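Local coordinates for protein sensory box histidine kinase/response regulator (Burkholderia thailandensis, PDB 3MR0) that probably serves as the PAS sensory domain of a two-component histidine kinase/response regulator, feeding signals into a phosphorelay, at residues A[20-25]-A[114-120]; A[59-64]-A[86-90]; A[75-79]-A[102-106]. All coordinates share one frame; numbering follows the deposited sequence.

Contact 1: residues A[20-25]-A[114-120]; sequences AGLWDW and RMVGWIM
The indole of Trp-23 lies flat over the backbone of the neighbouring strand at Gly-117, where no side chain stands in its way: Gly-117 CA sits 4.0 Å from the centroid of the five-membered ring, 21° off its normal, a CH-pi contact. A first torsion of 57° places CG between the backbone N and the carbonyl carbon and swings the ring across to the partner strand. There NE1 of Trp-23 makes a weak hydrogen bond to Trp-118 O, and Ile-119 CG2 packs by the pyrrole part. At the other end, Met-115, a selenomethionine with an extended chain, brings SE to 3.9 Å from Trp-23 CH2 at the ring edge; the same SE makes a Met-aromatic contact with Trp-25. On the face bearing Leu-22 and Val-116, Asp-24 and Arg-114 form a salt bridge, OD2 to NH2 at 3.1 Å, with the nitrogen 46° above the carboxylate plane. Antiparallel pairing holds the frame, with Trp-23 N to Gly-117 O at 2.8 Å. This pairing of first and last strands at the centre of the sheet is characteristic of the PAS fold, and Trp-23 and Trp-25 line its pocket, here filled by a polyether probably from the crystallisation liquor.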
loop_
_atom_site.group_PDB
_atom_site.type_symbol
_atom_site.label_atom_id
_atom_site.label_comp_id
_atom_site.label_asym_id
_atom_site.label_seq_id
_atom_site.Cartn_x
_atom_site.Cartn_y
_atom_site.Cartn_z
ATOM N N ALA A 20 -0.231 6.991 -9.218
ATOM C CA ALA A 20 0.319 6.184 -8.140
ATOM C C ALA A 20 1.111 7.054 -7.167
ATOM O O ALA A 20 1.566 8.141 -7.536
ATOM C CB ALA A 20 1.186 5.069 -8.701
ATOM N N GLY A 21 1.242 6.591 -5.924
ATOM C CA GLY A 21 2.120 7.222 -4.955
ATOM C C GLY A 21 3.365 6.396 -4.675
ATOM O O GLY A 21 3.300 5.198 -4.385
ATOM N N LEU A 22 4.517 7.042 -4.756
ATOM C CA LEU A 22 5.794 6.368 -4.539
ATOM C C LEU A 22 6.137 6.359 -3.056
ATOM O O LEU A 22 5.869 7.326 -2.358
ATOM C CB LEU A 22 6.888 7.065 -5.367
ATOM C CG LEU A 22 8.360 7.040 -4.950
ATOM C CD1 LEU A 22 9.091 5.829 -5.511
ATOM C CD2 LEU A 22 9.034 8.316 -5.418
ATOM N N TRP A 23 6.706 5.260 -2.578
ATOM C CA TRP A 23 7.200 5.189 -1.206
ATOM C C TRP A 23 8.613 4.567 -1.107
ATOM O O TRP A 23 8.981 3.717 -1.907
ATOM C CB TRP A 23 6.178 4.522 -0.265
ATOM C CG TRP A 23 5.709 3.125 -0.629
ATOM C CD1 TRP A 23 4.587 2.792 -1.326
ATOM C CD2 TRP A 23 6.330 1.884 -0.257
ATOM N NE1 TRP A 23 4.477 1.431 -1.424
ATOM C CE2 TRP A 23 5.539 0.848 -0.784
ATOM C CE3 TRP A 23 7.490 1.551 0.467
ATOM C CZ2 TRP A 23 5.859 -0.492 -0.614
ATOM C CZ3 TRP A 23 7.808 0.225 0.630
ATOM C CH2 TRP A 23 6.995 -0.783 0.097
ATOM N N ASP A 24 9.408 5.030 -0.150
ATOM C CA ASP A 24 10.786 4.546 0.027
ATOM C C ASP A 24 11.040 4.366 1.514
ATOM O O ASP A 24 11.102 5.341 2.261
ATOM C CB ASP A 24 11.774 5.554 -0.566
ATOM C CG ASP A 24 13.252 5.156 -0.376
ATOM O OD1 ASP A 24 13.566 4.140 0.256
ATOM O OD2 ASP A 24 14.122 5.888 -0.886
ATOM N N TRP A 25 11.203 3.120 1.938
ATOM C CA TRP A 25 11.114 2.769 3.345
ATOM C C TRP A 25 12.377 2.118 3.922
ATOM O O TRP A 25 12.967 1.227 3.313
ATOM C CB TRP A 25 9.918 1.848 3.501
ATOM C CG TRP A 25 9.621 1.370 4.860
ATOM C CD1 TRP A 25 9.205 2.113 5.929
ATOM C CD2 TRP A 25 9.651 0.013 5.291
ATOM N NE1 TRP A 25 8.993 1.298 7.003
ATOM C CE2 TRP A 25 9.262 -0.001 6.639
ATOM C CE3 TRP A 25 9.986 -1.197 4.669
ATOM C CZ2 TRP A 25 9.195 -1.182 7.381
ATOM C CZ3 TRP A 25 9.921 -2.361 5.395
ATOM C CH2 TRP A 25 9.527 -2.353 6.737
ATOM N N ARG A 114 16.636 -1.317 2.759
ATOM C CA ARG A 114 15.791 -0.405 1.997
ATOM C C ARG A 114 14.651 -1.190 1.394
ATOM O O ARG A 114 14.750 -2.385 1.262
ATOM C CB ARG A 114 16.609 0.280 0.886
ATOM C CG ARG A 114 15.911 1.422 0.168
ATOM C CD ARG A 114 16.793 2.000 -0.903
ATOM N NE ARG A 114 16.186 3.165 -1.536
ATOM C CZ ARG A 114 16.771 3.887 -2.486
ATOM N NH1 ARG A 114 17.981 3.566 -2.918
ATOM N NH2 ARG A 114 16.148 4.931 -3.006
HETATM N N MSE A 115 13.564 -0.505 1.047
HETATM C CA MSE A 115 12.460 -1.102 0.275
HETATM C C MSE A 115 11.695 0.015 -0.485
HETATM O O MSE A 115 11.297 1.024 0.098
HETATM C CB MSE A 115 11.534 -1.911 1.196
HETATM C CG MSE A 115 10.514 -2.758 0.452
HETATM SE SE MSE A 115 9.198 -3.580 1.649
HETATM C CE MSE A 115 8.135 -4.572 0.351
ATOM N N VAL A 116 11.503 -0.170 -1.785
ATOM C CA VAL A 116 10.867 0.863 -2.596
ATOM C C VAL A 116 9.635 0.324 -3.290
ATOM O O VAL A 116 9.635 -0.804 -3.767
ATOM C CB VAL A 116 11.812 1.408 -3.666
ATOM C CG1 VAL A 116 11.159 2.581 -4.373
ATOM C CG2 VAL A 116 13.125 1.829 -3.040
ATOM N N GLY A 117 8.588 1.132 -3.361
ATOM C CA GLY A 117 7.374 0.689 -4.001
ATOM C C GLY A 117 6.379 1.795 -4.226
ATOM O O GLY A 117 6.687 2.977 -4.151
ATOM N N TRP A 118 5.159 1.395 -4.526
ATOM C CA TRP A 118 4.111 2.346 -4.821
ATOM C C TRP A 118 2.784 1.928 -4.203
ATOM O O TRP A 118 2.629 0.813 -3.703
ATOM C CB TRP A 118 3.962 2.512 -6.336
ATOM C CG TRP A 118 3.892 1.217 -7.161
ATOM C CD1 TRP A 118 4.918 0.646 -7.870
ATOM C CD2 TRP A 118 2.743 0.382 -7.396
ATOM N NE1 TRP A 118 4.488 -0.483 -8.503
ATOM C CE2 TRP A 118 3.157 -0.673 -8.233
ATOM C CE3 TRP A 118 1.405 0.413 -6.965
ATOM C CZ2 TRP A 118 2.295 -1.683 -8.648
ATOM C CZ3 TRP A 118 0.544 -0.594 -7.375
ATOM C CH2 TRP A 118 0.993 -1.629 -8.210
ATOM N N ILE A 119 1.825 2.834 -4.236
ATOM C CA ILE A 119 0.465 2.492 -3.913
ATOM C C ILE A 119 -0.447 3.045 -5.013
ATOM O O ILE A 119 -0.140 4.059 -5.632
ATOM C CB ILE A 119 0.036 3.025 -2.520
ATOM C CG1 ILE A 119 0.138 4.557 -2.448
ATOM C CG2 ILE A 119 0.847 2.356 -1.424
ATOM C CD1 ILE A 119 -0.536 5.163 -1.226
HETATM N N MSE A 120 -1.559 2.360 -5.258
HETATM C CA MSE A 120 -2.610 2.877 -6.129
HETATM C C MSE A 120 -3.937 2.750 -5.408
HETATM O O MSE A 120 -4.134 1.783 -4.659
HETATM C CB MSE A 120 -2.653 2.125 -7.462
HETATM C CG MSE A 120 -1.592 2.566 -8.429
HETATM SE SE MSE A 120 -1.966 2.016 -10.258
HETATM C CE MSE A 120 -1.487 0.155 -10.153
#

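Contact 2: residues A[59-64]-A[86-90]; sequences SIHPDD and YRVRT
Two backbone hydrogen bonds flank Ile-60 and Val-88, Arg-89 N to Ser-59 O and His-61 N to Arg-87 O, both 2.9 Å, so the loop makes a single bridge to the strand. Arg-87 reaches back over the loop to Asp-64. Its NE donates to Asp-64 OD2 at 2.9 Å on the syn side, and its NH2 to Asp-64 OD1 at 2.8 Å, a side-on, two-nitrogen salt bridge with the planes 41° apart. Arg-87 N adds a third bond, to OD2 from the anti side and the opposite face of the carboxylate, so one carboxylate fixes both ends of the arginine. A bend at chi3 (-62°) turns the guanidinium over one face of the His-61 ring, offset toward its rim, with the planes 35° apart; His-61 CD2 lies 3.5 Å from Arg-87 CD. Asp-64 OD1 also pairs with Arg-67 of helix 65-78, and the ring of His-61 stacks on Phe-95. Ile-60 CD1 meets Tyr-86 CE1 at 3.4 Å, the two side chains crossing at about a right angle. The loop entering helix 65-78 is pinned to edge strand 82-89, beside the pocket of the PAS fold, which holds a polyether here and to which Ser-59, Tyr-86 and Val-88 contribute.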
loop_
_atom_site.group_PDB
_atom_site.type_symbol
_atom_site.label_atom_id
_atom_site.label_comp_id
_atom_site.label_asym_id
_atom_site.label_seq_id
_atom_site.Cartn_x
_atom_site.Cartn_y
_atom_site.Cartn_z
ATOM N N SER A 59 -2.610 3.390 10.225
ATOM C CA SER A 59 -3.918 3.565 9.594
ATOM C C SER A 59 -4.586 2.322 8.970
ATOM O O SER A 59 -5.725 2.395 8.513
ATOM C CB SER A 59 -3.793 4.658 8.546
ATOM O OG SER A 59 -2.753 4.322 7.642
ATOM N N ILE A 60 -3.878 1.197 8.946
ATOM C CA ILE A 60 -4.420 -0.018 8.344
ATOM C C ILE A 60 -5.721 -0.449 9.016
ATOM O O ILE A 60 -5.882 -0.311 10.232
ATOM C CB ILE A 60 -3.415 -1.175 8.368
ATOM C CG1 ILE A 60 -2.194 -0.821 7.526
ATOM C CG2 ILE A 60 -4.040 -2.445 7.826
ATOM C CD1 ILE A 60 -1.553 -2.018 6.905
ATOM N N HIS A 61 -6.656 -0.960 8.219
ATOM C CA HIS A 61 -7.937 -1.444 8.739
ATOM C C HIS A 61 -7.675 -2.642 9.650
ATOM O O HIS A 61 -6.896 -3.515 9.294
ATOM C CB HIS A 61 -8.824 -1.882 7.579
ATOM C CG HIS A 61 -10.285 -1.812 7.878
ATOM N ND1 HIS A 61 -10.827 -2.311 9.040
ATOM C CD2 HIS A 61 -11.316 -1.305 7.168
ATOM C CE1 HIS A 61 -12.132 -2.107 9.041
ATOM N NE2 HIS A 61 -12.455 -1.504 7.912
ATOM N N PRO A 62 -8.323 -2.694 10.824
ATOM C CA PRO A 62 -8.146 -3.829 11.739
ATOM C C PRO A 62 -8.254 -5.205 11.094
ATOM O O PRO A 62 -7.509 -6.074 11.512
ATOM C CB PRO A 62 -9.269 -3.645 12.765
ATOM C CG PRO A 62 -10.159 -2.544 12.202
ATOM C CD PRO A 62 -9.248 -1.694 11.378
ATOM N N ASP A 63 -9.139 -5.407 10.120
ATOM C CA ASP A 63 -9.282 -6.728 9.490
ATOM C C ASP A 63 -8.120 -7.148 8.579
ATOM O O ASP A 63 -7.892 -8.339 8.378
ATOM C CB ASP A 63 -10.603 -6.842 8.732
ATOM C CG ASP A 63 -11.765 -7.071 9.642
ATOM O OD1 ASP A 63 -11.559 -7.121 10.868
ATOM O OD2 ASP A 63 -12.893 -7.197 9.133
ATOM N N ASP A 64 -7.382 -6.174 8.048
ATOM C CA ASP A 64 -6.285 -6.447 7.119
ATOM C C ASP A 64 -4.898 -6.468 7.765
ATOM O O ASP A 64 -3.933 -6.939 7.161
ATOM C CB ASP A 64 -6.279 -5.392 6.007
ATOM C CG ASP A 64 -7.542 -5.418 5.177
ATOM O OD1 ASP A 64 -8.140 -6.522 5.039
ATOM O OD2 ASP A 64 -7.938 -4.332 4.670
ATOM N N TYR A 86 -5.262 -3.752 0.429
ATOM C CA TYR A 86 -5.827 -3.586 1.762
ATOM C C TYR A 86 -6.444 -2.211 2.003
ATOM O O TYR A 86 -6.310 -1.314 1.178
ATOM C CB TYR A 86 -4.786 -3.910 2.835
ATOM C CG TYR A 86 -3.556 -3.021 2.863
ATOM C CD1 TYR A 86 -3.497 -1.892 3.689
ATOM C CD2 TYR A 86 -2.440 -3.347 2.115
ATOM C CE1 TYR A 86 -2.366 -1.107 3.744
ATOM C CE2 TYR A 86 -1.304 -2.578 2.161
ATOM C CZ TYR A 86 -1.266 -1.461 2.980
ATOM O OH TYR A 86 -0.109 -0.712 3.022
ATOM N N ARG A 87 -7.125 -2.059 3.138
ATOM C CA ARG A 87 -7.797 -0.820 3.467
ATOM C C ARG A 87 -6.947 0.021 4.397
ATOM O O ARG A 87 -6.365 -0.494 5.356
ATOM C CB ARG A 87 -9.166 -1.096 4.110
ATOM C CG ARG A 87 -10.241 -1.566 3.135
ATOM C CD ARG A 87 -11.296 -2.370 3.844
ATOM N NE ARG A 87 -10.716 -3.572 4.432
ATOM C CZ ARG A 87 -11.410 -4.540 5.026
ATOM N NH1 ARG A 87 -12.735 -4.451 5.112
ATOM N NH2 ARG A 87 -10.781 -5.596 5.528
ATOM N N VAL A 88 -6.884 1.319 4.094
ATOM C CA VAL A 88 -6.242 2.322 4.940
ATOM C C VAL A 88 -7.201 3.465 5.268
ATOM O O VAL A 88 -8.025 3.862 4.439
ATOM C CB VAL A 88 -4.958 2.927 4.320
ATOM C CG1 VAL A 88 -3.844 1.910 4.298
ATOM C CG2 VAL A 88 -5.219 3.500 2.948
ATOM N N ARG A 89 -7.094 3.974 6.493
ATOM C CA ARG A 89 -7.896 5.100 6.946
ATOM C C ARG A 89 -7.278 6.399 6.423
ATOM O O ARG A 89 -6.128 6.738 6.732
ATOM C CB ARG A 89 -7.988 5.108 8.482
ATOM C CG ARG A 89 -9.077 6.009 9.041
ATOM C CD ARG A 89 -9.139 5.956 10.562
ATOM N NE ARG A 89 -9.874 4.800 11.087
ATOM C CZ ARG A 89 -11.170 4.804 11.398
ATOM N NH1 ARG A 89 -11.891 5.904 11.220
ATOM N NH2 ARG A 89 -11.748 3.709 11.883
ATOM N N THR A 90 -8.042 7.114 5.609
ATOM C CA THR A 90 -7.587 8.372 5.024
ATOM C C THR A 90 -7.693 9.539 6.032
ATOM O O THR A 90 -8.218 9.383 7.138
ATOM C CB THR A 90 -8.361 8.665 3.734
ATOM O OG1 THR A 90 -9.753 8.757 4.025
ATOM C CG2 THR A 90 -8.163 7.534 2.742
HETATM O O HOH W 1 -12.502 -8.336 6.447
#

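Contact 3: residues A[75-79]-A[102-106]; sequences HLEHR and GQALW
The indole of Trp-106 is overlapped on one face by Arg-79 CG, 4.1 Å from the centroid of its six-membered ring and 24° off the normal, a CH-pi contact, while Ala-104 CB lies over the opposite face. This is PAS-fold packing of a helix end against the sheet: the C-terminal turn of helix 65-78 rests on strand 95-106. CG of Trp-106 stands anti to the carbonyl carbon, which carries the indole toward the helix. There NE1 donates to Leu-76 O at 3.2 Å; the nitrogen lies 40° above the carbonyl plane, and Trp-106 CZ2, on the six-membered ring, comes to 3.4 Å from His-75 O. Leu-76 adds CD2 against Ala-104 CB at 3.6 Å. Just past the helix, Arg-79 has positive phi, and its backbone oxygen accepts from a water that in turn accepts from Gln-103 NE2. That same amide nitrogen donates to Ala-104 O, with the acceptor in the amide plane, so Gln-103 is held from two directions. Arg-79 and Trp-106 also border a bound polyether, probably from the crystallisation liquor. His-75 carries a second direct hydrogen bond between the segments. Its ND1 donates to Asp-80 O, which fixes the ring's rotation and leaves NE2 as an acceptor. Ala-104 N donates to His-75 NE2 at 2.8 Å, only 3° out of the imidazole plane.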
loop_
_atom_site.group_PDB
_atom_site.type_symbol
_atom_site.label_atom_id
_atom_site.label_comp_id
_atom_site.label_asym_id
_atom_site.label_seq_id
_atom_site.Cartn_x
_atom_site.Cartn_y
_atom_site.Cartn_z
ATOM N N HIS A 75 8.038 -11.220 2.647
ATOM C CA HIS A 75 8.947 -10.515 1.728
ATOM C C HIS A 75 10.312 -10.310 2.360
ATOM O O HIS A 75 11.326 -10.722 1.805
ATOM C CB HIS A 75 8.385 -9.162 1.269
ATOM C CG HIS A 75 9.259 -8.456 0.272
ATOM N ND1 HIS A 75 9.431 -8.909 -1.017
ATOM C CD2 HIS A 75 10.028 -7.348 0.385
ATOM C CE1 HIS A 75 10.257 -8.104 -1.661
ATOM N NE2 HIS A 75 10.636 -7.149 -0.832
ATOM N N LEU A 76 10.336 -9.672 3.525
ATOM C CA LEU A 76 11.610 -9.331 4.156
ATOM C C LEU A 76 12.414 -10.553 4.591
ATOM O O LEU A 76 13.622 -10.454 4.773
ATOM C CB LEU A 76 11.423 -8.379 5.336
ATOM C CG LEU A 76 10.868 -7.012 4.963
ATOM C CD1 LEU A 76 10.680 -6.138 6.217
ATOM C CD2 LEU A 76 11.760 -6.341 3.923
ATOM N N GLU A 77 11.752 -11.694 4.759
ATOM C CA GLU A 77 12.441 -12.897 5.201
ATOM C C GLU A 77 12.596 -13.967 4.144
ATOM O O GLU A 77 13.623 -14.620 4.080
ATOM C CB GLU A 77 11.727 -13.514 6.395
ATOM C CG GLU A 77 11.899 -12.749 7.671
ATOM C CD GLU A 77 11.125 -13.388 8.795
ATOM O OE1 GLU A 77 10.713 -14.549 8.626
ATOM O OE2 GLU A 77 10.907 -12.733 9.831
ATOM N N HIS A 78 11.571 -14.202 3.343
ATOM C CA HIS A 78 11.647 -15.316 2.414
ATOM C C HIS A 78 11.843 -14.789 1.023
ATOM O O HIS A 78 12.021 -15.541 0.079
ATOM C CB HIS A 78 10.415 -16.195 2.533
ATOM C CG HIS A 78 10.375 -16.968 3.812
ATOM N ND1 HIS A 78 9.357 -16.846 4.732
ATOM C CD2 HIS A 78 11.255 -17.846 4.347
ATOM C CE1 HIS A 78 9.596 -17.632 5.764
ATOM N NE2 HIS A 78 10.746 -18.249 5.558
ATOM N N ARG A 79 11.845 -13.467 0.933
ATOM C CA ARG A 79 11.960 -12.765 -0.335
ATOM C C ARG A 79 10.682 -12.815 -1.164
ATOM O O ARG A 79 10.596 -12.148 -2.194
ATOM C CB ARG A 79 13.157 -13.273 -1.143
ATOM C CG ARG A 79 14.513 -12.943 -0.533
ATOM C CD ARG A 79 15.560 -13.177 -1.570
ATOM N NE ARG A 79 14.888 -13.685 -2.751
ATOM C CZ ARG A 79 15.315 -13.516 -3.992
ATOM N NH1 ARG A 79 14.605 -14.008 -4.994
ATOM N NH2 ARG A 79 16.438 -12.850 -4.226
ATOM N N GLY A 102 6.083 -3.604 -3.759
ATOM C CA GLY A 102 7.393 -3.111 -3.402
ATOM C C GLY A 102 8.458 -4.176 -3.390
ATOM O O GLY A 102 8.164 -5.363 -3.428
ATOM N N GLN A 103 9.701 -3.713 -3.327
ATOM C CA GLN A 103 10.863 -4.567 -3.414
ATOM C C GLN A 103 11.905 -4.065 -2.439
ATOM O O GLN A 103 12.330 -2.903 -2.504
ATOM C CB GLN A 103 11.447 -4.558 -4.820
ATOM C CG GLN A 103 12.709 -5.413 -4.947
ATOM C CD GLN A 103 12.431 -6.884 -4.694
ATOM O OE1 GLN A 103 11.636 -7.482 -5.394
ATOM N NE2 GLN A 103 13.068 -7.466 -3.691
ATOM N N ALA A 104 12.300 -4.961 -1.539
ATOM C CA ALA A 104 13.318 -4.692 -0.542
ATOM C C ALA A 104 14.735 -4.914 -1.101
ATOM O O ALA A 104 14.915 -5.572 -2.124
ATOM C CB ALA A 104 13.079 -5.581 0.664
ATOM N N LEU A 105 15.727 -4.359 -0.414
ATOM C CA LEU A 105 17.130 -4.583 -0.728
ATOM C C LEU A 105 17.774 -5.101 0.531
ATOM O O LEU A 105 17.561 -4.537 1.603
ATOM C CB LEU A 105 17.798 -3.274 -1.155
ATOM C CG LEU A 105 17.303 -2.691 -2.472
ATOM C CD1 LEU A 105 17.396 -1.194 -2.421
ATOM C CD2 LEU A 105 18.071 -3.247 -3.656
ATOM N N TRP A 106 18.556 -6.172 0.395
ATOM C CA TRP A 106 19.241 -6.813 1.522
ATOM C C TRP A 106 20.746 -6.710 1.406
ATOM O O TRP A 106 21.297 -6.737 0.303
ATOM C CB TRP A 106 18.905 -8.298 1.569
ATOM C CG TRP A 106 17.476 -8.584 1.721
ATOM C CD1 TRP A 106 16.785 -8.747 2.897
ATOM C CD2 TRP A 106 16.531 -8.760 0.668
ATOM N NE1 TRP A 106 15.462 -9.013 2.628
ATOM C CE2 TRP A 106 15.276 -9.020 1.268
ATOM C CE3 TRP A 106 16.618 -8.734 -0.733
ATOM C CZ2 TRP A 106 14.120 -9.246 0.515
ATOM C CZ3 TRP A 106 15.450 -8.942 -1.479
ATOM C CH2 TRP A 106 14.233 -9.198 -0.854
HETATM O O HOH W 2 11.847 -10.385 -3.598
#

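From the N terminus, strand 21-25 comes first and waits for strand 112-121, so contact 1 closes a loop of 88 residues that encloses both other contacts. Within it, contact 2 ties the loop before helix 65-78 to strand 82-89, and contact 3 joins the end of that helix to strand 95-106. Their segments alternate along the chain, so these two closures cross while holding opposite ends of the helix to the sheet; their centres are 22 Å apart and they do not touch. Contacts 1 and 3 meet directly: Met-115 CE packs on His-75 CD2 at 3.4 Å, and strands 95-106 and 112-121 are sheet neighbours. Contact 2 approaches contact 1 to about 5 Å between nearest atoms.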